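PDB 4ZXA: hydroquinone dioxygenase large subunit from Pseudomonas sp., which probably catalyses, together with its small subunit, the metal-dependent ring cleavage of hydroquinone by dioxygen. Local coordinates for residues A75-H87 with I251-W263. Sequence-based numbering, arbitrary orientation. Where two conformers were deposited one is given.
Sequences AWGFFYGWVNFDH and ILPVFHGNDRVEW. With CD (cadmium ion), chain I; H8N (4-hydroxybenzonitrile), chain J.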
ATOM      1  N   ALA E  75      18.676  -7.800  -5.566  1.00 22.74           N
ATOM      2  CA  ALA E  75      19.794  -6.918  -5.851  1.00 24.26           C
ATOM      3  C   ALA E  75      20.713  -6.825  -4.640  1.00 30.30           C
ATOM      4  O   ALA E  75      21.920  -6.628  -4.788  1.00 29.99           O
ATOM      5  CB  ALA E  75      19.302  -5.531  -6.258  1.00 21.65           C
ATOM      6  N   TRP E  76      20.135  -6.953  -3.448  1.00 28.94           N
ATOM      7  CA  TRP E  76      20.888  -6.800  -2.201  1.00 27.02           C
ATOM      8  C   TRP E  76      21.448  -8.126  -1.700  1.00 25.96           C
ATOM      9  O   TRP E  76      22.115  -8.173  -0.677  1.00 26.11           O
ATOM     10  CB  TRP E  76      20.009  -6.191  -1.099  1.00 23.65           C
ATOM     11  CG  TRP E  76      19.435  -4.853  -1.425  1.00 23.96           C
ATOM     12  CD1 TRP E  76      19.799  -4.032  -2.451  1.00 24.26           C
ATOM     13  CD2 TRP E  76      18.368  -4.189  -0.734  1.00 22.03           C
ATOM     14  NE1 TRP E  76      19.030  -2.895  -2.435  1.00 21.49           N
ATOM     15  CE2 TRP E  76      18.141  -2.967  -1.397  1.00 19.54           C
ATOM     16  CE3 TRP E  76      17.578  -4.509   0.372  1.00 20.76           C
ATOM     17  CZ2 TRP E  76      17.176  -2.060  -0.976  1.00 21.87           C
ATOM     18  CZ3 TRP E  76      16.617  -3.621   0.782  1.00 18.36           C
ATOM     19  CH2 TRP E  76      16.419  -2.408   0.110  1.00 21.45           C
ATOM     20  N   GLY E  77      21.156  -9.215  -2.400  1.00 32.00           N
ATOM     21  CA  GLY E  77      21.605 -10.521  -1.951  1.00 22.51           C
ATOM     22  C   GLY E  77      20.983 -10.871  -0.618  1.00 27.23           C
ATOM     23  O   GLY E  77      21.600 -11.533   0.222  1.00 33.35           O
ATOM     24  N   PHE E  78      19.745 -10.418  -0.431  1.00 27.70           N
ATOM     25  CA  PHE E  78      18.977 -10.661   0.791  1.00 23.60           C
ATOM     26  C   PHE E  78      19.435  -9.829   1.981  1.00 25.27           C
ATOM     27  O   PHE E  78      18.963 -10.016   3.099  1.00 24.64           O
ATOM     28  CB  PHE E  78      18.876 -12.161   1.098  1.00 24.98           C
ATOM     29  CG  PHE E  78      18.200 -12.934   0.001  1.00 26.74           C
ATOM     30  CD1 PHE E  78      16.814 -12.887  -0.140  1.00 25.35           C
ATOM     31  CD2 PHE E  78      18.941 -13.661  -0.917  1.00 22.42           C
ATOM     32  CE1 PHE E  78      16.164 -13.579  -1.169  1.00 23.18           C
ATOM     33  CE2 PHE E  78      18.313 -14.353  -1.944  1.00 28.91           C
ATOM     34  CZ  PHE E  78      16.916 -14.313  -2.075  1.00 28.98           C
ATOM     35  N   PHE E  79      20.345  -8.893   1.724  1.00 25.40           N
ATOM     36  CA  PHE E  79      20.655  -7.857   2.692  1.00 26.33           C
ATOM     37  C   PHE E  79      21.106  -8.464   4.023  1.00 26.46           C
ATOM     38  O   PHE E  79      21.865  -9.432   4.041  1.00 28.25           O
ATOM     39  CB  PHE E  79      19.417  -6.977   2.892  1.00 25.18           C
ATOM     40  CG  PHE E  79      19.733  -5.551   3.271  1.00 25.78           C
ATOM     41  CD1 PHE E  79      20.999  -5.029   3.070  1.00 27.37           C
ATOM     42  CD2 PHE E  79      18.762  -4.740   3.838  1.00 23.75           C
ATOM     43  CE1 PHE E  79      21.294  -3.706   3.427  1.00 34.11           C
ATOM     44  CE2 PHE E  79      19.047  -3.427   4.202  1.00 30.16           C
ATOM     45  CZ  PHE E  79      20.308  -2.905   3.992  1.00 26.43           C
ATOM     46  N   TYR E  80      20.634  -7.886   5.126  1.00 26.39           N
ATOM     47  CA  TYR E  80      20.928  -8.372   6.476  1.00 29.67           C
ATOM     48  C   TYR E  80      19.616  -8.381   7.207  1.00 21.36           C
ATOM     49  O   TYR E  80      18.708  -7.657   6.830  1.00 24.14           O
ATOM     50  CB  TYR E  80      21.882  -7.414   7.214  1.00 25.69           C
ATOM     51  CG  TYR E  80      23.126  -7.152   6.450  1.00 25.59           C
ATOM     52  CD1 TYR E  80      24.190  -8.031   6.513  1.00 28.29           C
ATOM     53  CD2 TYR E  80      23.227  -6.051   5.610  1.00 33.53           C
ATOM     54  CE1 TYR E  80      25.345  -7.807   5.787  1.00 30.92           C
ATOM     55  CE2 TYR E  80      24.375  -5.820   4.869  1.00 34.96           C
ATOM     56  CZ  TYR E  80      25.432  -6.698   4.965  1.00 36.51           C
ATOM     57  OH  TYR E  80      26.576  -6.468   4.239  1.00 37.40           O
ATOM     58  N   GLY E  81      19.513  -9.152   8.275  1.00 22.49           N
ATOM     59  CA  GLY E  81      18.297  -9.132   9.071  1.00 23.35           C
ATOM     60  C   GLY E  81      17.042  -9.462   8.269  1.00 27.83           C
ATOM     61  O   GLY E  81      17.072 -10.320   7.373  1.00 26.50           O
ATOM     62  N   TRP E  82      15.942  -8.774   8.576  1.00 22.63           N
ATOM     63  CA  TRP E  82      14.648  -9.121   8.002  1.00 24.01           C
ATOM     64  C   TRP E  82      14.217  -8.125   6.930  1.00 23.93           C
ATOM     65  O   TRP E  82      14.039  -6.936   7.208  1.00 25.33           O
ATOM     66  CB  TRP E  82      13.566  -9.167   9.079  1.00 20.73           C
ATOM     67  CG  TRP E  82      13.744 -10.203  10.142  1.00 27.18           C
ATOM     68  CD1 TRP E  82      12.988 -11.329  10.331  1.00 28.44           C
ATOM     69  CD2 TRP E  82      14.718 -10.199  11.199  1.00 28.41           C
ATOM     70  NE1 TRP E  82      13.441 -12.029  11.426  1.00 29.05           N
ATOM     71  CE2 TRP E  82      14.502 -11.353  11.977  1.00 32.44           C
ATOM     72  CE3 TRP E  82      15.757  -9.331  11.553  1.00 25.29           C
ATOM     73  CZ2 TRP E  82      15.292 -11.665  13.096  1.00 29.36           C
ATOM     74  CZ3 TRP E  82      16.541  -9.647  12.663  1.00 26.51           C
ATOM     75  CH2 TRP E  82      16.300 -10.799  13.419  1.00 22.58           C
ATOM     76  N   VAL E  83      14.033  -8.618   5.709  1.00 20.38           N
ATOM     77  CA  VAL E  83      13.518  -7.810   4.620  1.00 18.29           C
ATOM     78  C   VAL E  83      12.030  -8.146   4.421  1.00 25.38           C
ATOM     79  O   VAL E  83      11.682  -9.234   3.962  1.00 21.19           O
ATOM     80  CB  VAL E  83      14.300  -8.100   3.346  1.00 20.60           C
ATOM     81  CG1 VAL E  83      13.749  -7.291   2.183  1.00 17.05           C
ATOM     82  CG2 VAL E  83      15.804  -7.838   3.563  1.00 19.02           C
ATOM     83  N   ASN E  84      11.151  -7.223   4.797  1.00 20.41           N
ATOM     84  CA  ASN E  84       9.728  -7.491   4.748  1.00 19.73           C
ATOM     85  C   ASN E  84       9.073  -6.865   3.529  1.00 26.28           C
ATOM     86  O   ASN E  84       9.198  -5.648   3.296  1.00 21.75           O
ATOM     87  CB  ASN E  84       9.041  -7.007   6.013  1.00 20.80           C
ATOM     88  CG  ASN E  84       9.559  -7.701   7.256  1.00 23.90           C
ATOM     89  OD1 ASN E  84      10.418  -7.170   7.962  1.00 26.84           O
ATOM     90  ND2 ASN E  84       9.033  -8.878   7.536  1.00 18.92           N
ATOM     91  N   PHE E  85       8.400  -7.716   2.747  1.00 22.17           N
ATOM     92  CA  PHE E  85       7.705  -7.299   1.540  1.00 20.34           C
ATOM     93  C   PHE E  85       6.492  -6.542   1.997  1.00 20.29           C
ATOM     94  O   PHE E  85       6.060  -5.590   1.371  1.00 18.19           O
ATOM     95  CB  PHE E  85       7.247  -8.516   0.751  1.00 23.27           C
ATOM     96  CG  PHE E  85       8.320  -9.149  -0.072  1.00 23.78           C
ATOM     97  CD1 PHE E  85       9.618  -9.230   0.398  1.00 21.07           C
ATOM     98  CD2 PHE E  85       8.020  -9.683  -1.318  1.00 23.97           C
ATOM     99  CE1 PHE E  85      10.621  -9.833  -0.365  1.00 24.30           C
ATOM    100  CE2 PHE E  85       8.999 -10.278  -2.095  1.00 25.21           C
ATOM    101  CZ  PHE E  85      10.315 -10.362  -1.614  1.00 26.84           C
ATOM    102  N   ASP E  86       5.932  -7.013   3.100  1.00 25.33           N
ATOM    103  CA  ASP E  86       4.792  -6.389   3.742  1.00 21.67           C
ATOM    104  C   ASP E  86       4.649  -7.077   5.090  1.00 23.51           C
ATOM    105  O   ASP E  86       5.527  -7.829   5.493  1.00 23.99           O
ATOM    106  CB  ASP E  86       3.514  -6.461   2.881  1.00 18.67           C
ATOM    107  CG  ASP E  86       2.885  -7.859   2.836  1.00 27.80           C
ATOM    108  OD1 ASP E  86       3.358  -8.793   3.534  1.00 27.87           O
ATOM    109  OD2 ASP E  86       1.884  -8.019   2.104  1.00 25.68           O
ATOM    110  N   HIS E  87       3.560  -6.827   5.803  0.63 24.66           N
ATOM    111  CA  HIS E  87       3.457  -7.310   7.174  0.63 24.70           C
ATOM    112  C   HIS E  87       3.215  -8.816   7.295  0.63 25.58           C
ATOM    113  O   HIS E  87       3.047  -9.337   8.398  0.63 25.64           O
ATOM    114  CB  HIS E  87       2.409  -6.511   7.951  0.63 24.35           C
ATOM    115  CG  HIS E  87       2.797  -5.084   8.172  0.63 22.50           C
ATOM    116  ND1 HIS E  87       2.512  -4.086   7.267  0.63 22.54           N
ATOM    117  CD2 HIS E  87       3.470  -4.493   9.188  0.63 23.28           C
ATOM    118  CE1 HIS E  87       2.985  -2.938   7.718  0.63 23.93           C
ATOM    119  NE2 HIS E  87       3.567  -3.157   8.883  0.63 26.87           N
ATOM    120  N   ILE E 251       8.756   5.577  -1.573  1.00 19.24           N
ATOM    121  CA  ILE E 251       8.859   4.766  -0.368  1.00 20.59           C
ATOM    122  C   ILE E 251       9.823   3.595  -0.490  1.00 16.77           C
ATOM    123  O   ILE E 251       9.786   2.862  -1.469  1.00 19.57           O
ATOM    124  CB  ILE E 251       7.481   4.182   0.015  1.00 25.53           C
ATOM    125  CG1 ILE E 251       6.401   5.261  -0.043  1.00 20.98           C
ATOM    126  CG2 ILE E 251       7.526   3.538   1.388  1.00 21.87           C
ATOM    127  CD1 ILE E 251       5.005   4.721   0.089  1.00 23.79           C
ATOM    128  N   LEU E 252      10.681   3.418   0.511  1.00 18.52           N
ATOM    129  CA  LEU E 252      11.516   2.214   0.593  1.00 21.12           C
ATOM    130  C   LEU E 252      10.635   0.980   0.319  1.00 19.44           C
ATOM    131  O   LEU E 252       9.655   0.741   1.016  1.00 18.36           O
ATOM    132  CB  LEU E 252      12.163   2.104   1.980  1.00 15.86           C
ATOM    133  CG  LEU E 252      13.074   0.892   2.219  1.00 19.76           C
ATOM    134  CD1 LEU E 252      14.312   0.923   1.313  1.00 17.55           C
ATOM    135  CD2 LEU E 252      13.485   0.784   3.689  1.00 17.83           C
ATOM    136  N   PRO E 253      10.962   0.208  -0.723  1.00 20.37           N
ATOM    137  CA  PRO E 253      10.076  -0.880  -1.163  1.00 20.66           C
ATOM    138  C   PRO E 253       9.852  -2.022  -0.136  1.00 22.85           C
ATOM    139  O   PRO E 253       9.063  -2.920  -0.396  1.00 19.96           O
ATOM    140  CB  PRO E 253      10.773  -1.398  -2.427  1.00 20.36           C
ATOM    141  CG  PRO E 253      11.586  -0.227  -2.921  1.00 19.53           C
ATOM    142  CD  PRO E 253      12.067   0.437  -1.669  1.00 21.09           C
ATOM    143  N   VAL E 254      10.526  -1.976   1.007  1.00 18.83           N
ATOM    144  CA  VAL E 254      10.334  -2.955   2.062  1.00 20.14           C
ATOM    145  C   VAL E 254      10.384  -2.218   3.365  1.00 18.90           C
ATOM    146  O   VAL E 254      10.865  -1.097   3.409  1.00 22.79           O
ATOM    147  CB  VAL E 254      11.481  -4.014   2.094  1.00 21.92           C
ATOM    148  CG1 VAL E 254      11.454  -4.867   0.847  1.00 20.04           C
ATOM    149  CG2 VAL E 254      12.851  -3.338   2.259  1.00 16.96           C
ATOM    150  N   PHE E 255       9.903  -2.829   4.439  1.00 20.11           N
ATOM    151  CA  PHE E 255      10.350  -2.365   5.750  1.00 22.54           C
ATOM    152  C   PHE E 255      11.402  -3.317   6.319  1.00 25.17           C
ATOM    153  O   PHE E 255      11.291  -4.550   6.234  1.00 20.97           O
ATOM    154  CB  PHE E 255       9.208  -2.004   6.727  1.00 30.06           C
ATOM    155  CG  PHE E 255       8.430  -3.179   7.274  1.00 29.85           C
ATOM    156  CD1 PHE E 255       7.215  -3.559   6.690  1.00 23.35           C
ATOM    157  CD2 PHE E 255       8.874  -3.862   8.415  1.00 29.65           C
ATOM    158  CE1 PHE E 255       6.462  -4.626   7.219  1.00 29.29           C
ATOM    159  CE2 PHE E 255       8.138  -4.948   8.954  1.00 31.42           C
ATOM    160  CZ  PHE E 255       6.928  -5.329   8.359  1.00 27.68           C
ATOM    161  N   HIS E 256      12.459  -2.722   6.848  1.00 25.50           N
ATOM    162  CA  HIS E 256      13.636  -3.486   7.224  1.00 22.83           C
ATOM    163  C   HIS E 256      13.724  -3.702   8.719  1.00 21.23           C
ATOM    164  O   HIS E 256      13.610  -2.751   9.494  1.00 24.30           O
ATOM    165  CB  HIS E 256      14.895  -2.772   6.748  1.00 18.82           C
ATOM    166  CG  HIS E 256      16.138  -3.571   6.967  1.00 24.26           C
ATOM    167  ND1 HIS E 256      17.344  -2.991   7.288  1.00 24.90           N
ATOM    168  CD2 HIS E 256      16.358  -4.897   6.924  1.00 25.22           C
ATOM    169  CE1 HIS E 256      18.260  -3.927   7.426  1.00 22.67           C
ATOM    170  NE2 HIS E 256      17.688  -5.099   7.208  1.00 30.04           N
ATOM    171  N   GLY E 257      13.913  -4.953   9.123  1.00 17.21           N
ATOM    172  CA  GLY E 257      14.210  -5.275  10.512  1.00 21.89           C
ATOM    173  C   GLY E 257      15.710  -5.468  10.682  1.00 24.10           C
ATOM    174  O   GLY E 257      16.295  -6.363  10.067  1.00 21.20           O
ATOM    175  N   ASN E 258      16.332  -4.616  11.494  1.00 23.71           N
ATOM    176  CA  ASN E 258      17.792  -4.571  11.618  1.00 24.02           C
ATOM    177  C   ASN E 258      18.429  -5.746  12.388  1.00 25.54           C
ATOM    178  O   ASN E 258      17.775  -6.376  13.209  1.00 22.61           O
ATOM    179  CB  ASN E 258      18.200  -3.249  12.279  1.00 22.83           C
ATOM    180  CG  ASN E 258      18.234  -2.076  11.302  1.00 26.69           C
ATOM    181  OD1 ASN E 258      17.671  -2.136  10.206  1.00 25.44           O
ATOM    182  ND2 ASN E 258      18.905  -1.001  11.703  1.00 21.32           N
ATOM    183  N   ASP E 259      19.705  -6.034  12.133  1.00 22.99           N
ATOM    184  CA  ASP E 259      20.457  -6.939  13.012  1.00 22.87           C
ATOM    185  C   ASP E 259      21.872  -6.433  13.318  1.00 25.41           C
ATOM    186  O   ASP E 259      22.717  -7.171  13.840  1.00 22.71           O
ATOM    187  CB  ASP E 259      20.523  -8.347  12.418  1.00 24.55           C
ATOM    188  CG  ASP E 259      21.494  -8.445  11.262  1.00 25.84           C
ATOM    189  OD1 ASP E 259      21.840  -7.398  10.676  1.00 26.07           O
ATOM    190  OD2 ASP E 259      21.910  -9.574  10.940  1.00 29.98           O
ATOM    191  N   ARG E 260      22.122  -5.180  12.953  1.00 26.87           N
ATOM    192  CA  ARG E 260      23.350  -4.470  13.281  1.00 23.99           C
ATOM    193  C   ARG E 260      22.967  -3.002  13.311  1.00 25.87           C
ATOM    194  O   ARG E 260      21.909  -2.647  12.826  1.00 29.86           O
ATOM    195  CB  ARG E 260      24.413  -4.710  12.213  1.00 19.10           C
ATOM    196  CG  ARG E 260      23.960  -4.389  10.795  1.00 24.85           C
ATOM    197  CD  ARG E 260      24.805  -5.124   9.752  1.00 19.81           C
ATOM    198  NE  ARG E 260      24.632  -6.563   9.920  1.00 29.77           N
ATOM    199  CZ  ARG E 260      25.495  -7.492   9.516  1.00 30.71           C
ATOM    200  NH1 ARG E 260      26.613  -7.136   8.892  1.00 24.24           N
ATOM    201  NH2 ARG E 260      25.231  -8.783   9.732  1.00 26.68           N
ATOM    202  N   VAL E 261      23.801  -2.149  13.884  1.00 22.19           N
ATOM    203  CA  VAL E 261      23.552  -0.719  13.839  1.00 21.45           C
ATOM    204  C   VAL E 261      23.837  -0.232  12.410  1.00 26.99           C
ATOM    205  O   VAL E 261      24.813  -0.666  11.787  1.00 25.05           O
ATOM    206  CB  VAL E 261      24.464   0.030  14.841  1.00 19.89           C
ATOM    207  CG1 VAL E 261      24.408   1.536  14.604  1.00 23.08           C
ATOM    208  CG2 VAL E 261      24.081  -0.293  16.279  1.00 19.16           C
ATOM    209  N   GLU E 262      22.984   0.649  11.888  1.00 20.93           N
ATOM    210  CA  GLU E 262      23.230   1.290  10.597  1.00 23.27           C
ATOM    211  C   GLU E 262      23.436   2.779  10.789  1.00 26.04           C
ATOM    212  O   GLU E 262      22.880   3.355  11.732  1.00 26.15           O
ATOM    213  CB  GLU E 262      22.044   1.103   9.666  1.00 18.26           C
ATOM    214  CG  GLU E 262      21.806  -0.315   9.254  1.00 24.08           C
ATOM    215  CD  GLU E 262      20.403  -0.534   8.734  1.00 26.47           C
ATOM    216  OE1 GLU E 262      19.530   0.317   9.029  1.00 27.67           O
ATOM    217  OE2 GLU E 262      20.179  -1.541   8.033  1.00 21.91           O
ATOM    218  N   TRP E 263      24.212   3.398   9.893  1.00 20.29           N
ATOM    219  CA  TRP E 263      24.392   4.848   9.903  1.00 21.22           C
ATOM    220  C   TRP E 263      23.894   5.500   8.612  1.00 23.74           C
ATOM    221  O   TRP E 263      24.246   5.088   7.505  1.00 22.37           O
ATOM    222  CB  TRP E 263      25.850   5.220  10.166  1.00 19.24           C
ATOM    223  CG  TRP E 263      26.311   4.867  11.551  1.00 22.20           C
ATOM    224  CD1 TRP E 263      26.768   3.650  11.979  1.00 26.14           C
ATOM    225  CD2 TRP E 263      26.372   5.738  12.692  1.00 22.05           C
ATOM    226  NE1 TRP E 263      27.111   3.710  13.316  1.00 22.35           N
ATOM    227  CE2 TRP E 263      26.874   4.979  13.775  1.00 22.87           C
ATOM    228  CE3 TRP E 263      26.070   7.086  12.905  1.00 20.74           C
ATOM    229  CZ2 TRP E 263      27.065   5.526  15.042  1.00 22.97           C
ATOM    230  CZ3 TRP E 263      26.253   7.620  14.158  1.00 18.02           C
ATOM    231  CH2 TRP E 263      26.751   6.846  15.210  1.00 22.07           C
TER
HETATM  232 CD    CD I 401      17.752  -1.037   8.145  1.00 28.17          CD
HETATM  233  NAA H8N J 402      17.786  -0.428   5.888  1.00 25.61           N
HETATM  234  CAC H8N J 402      17.892   0.104   4.881  1.00 26.08           C
HETATM  235  CAI H8N J 402      18.039   0.834   3.588  1.00 22.33           C
HETATM  236  CAF H8N J 402      18.098   2.222   3.620  1.00 26.14           C
HETATM  237  CAD H8N J 402      18.231   2.940   2.435  1.00 25.04           C
HETATM  238  CAH H8N J 402      18.302   2.231   1.246  1.00 21.20           C
HETATM  239  OAB H8N J 402      18.421   2.927   0.073  1.00 24.40           O
HETATM  240  CAE H8N J 402      18.243   0.843   1.212  1.00 23.16           C
HETATM  241  CAG H8N J 402      18.114   0.136   2.397  1.00 22.78           C
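Strand 82-84 pairs antiparallel with strand 255-257: Trp82 and Gly257 exchange two backbone hydrogen bonds, as do Asn84 and Phe255, flanking the non-hydrogen-bonded pair of Val83 and His256. Beyond the strand, His256 NE2 donates to Tyr80 O (2.8 Å), which lies in the imidazole plane although the N-H arrives from above the carbonyl plane. With CG of His256 swung opposite its own amide nitrogen (chi1 -174°), the ring spans this carbonyl and the cadmium, which His256 ND1 binds at 2.2 Å. Phe79 CE2 sits over the rim of one imidazole face, 3.4 Å from His256 CE1, the planes inclined by 32°. Asn258, both oxygens of Glu262, His303 and the nitrile nitrogen of 4-hydroxybenzonitrile complete the metal site, and Trp76 and Leu252 touch the ring of this ligand. The Arg260 guanidinium lies across Tyr80, with Tyr80 CD1 centred over its face 3.3 Å from Arg260 CZ, while its NE makes a salt bridge to Asp259 OD1 (3.0 Å); Asp259 OD2 bonds to Tyr95. An alanine in place of Arg260 is likely to leave Asp259 without its charged mate and strip the cover from that part of the Tyr80 ring. On the sheet face of Trp82 and Asn84, Asn84 CB stands 3.6 Å from the centroid of the Phe255 ring, a CH-pi contact. Val83 CG1 meets Val254 CG1 on the other face. The segment 75-87 thus supplies part of the second shell of a cupin metal site: the Tyr80 carbonyl, with the metal bond, helps fix the rotation of His256 and, by accepting its N-H, probably makes ND1 a stronger donor to the metal.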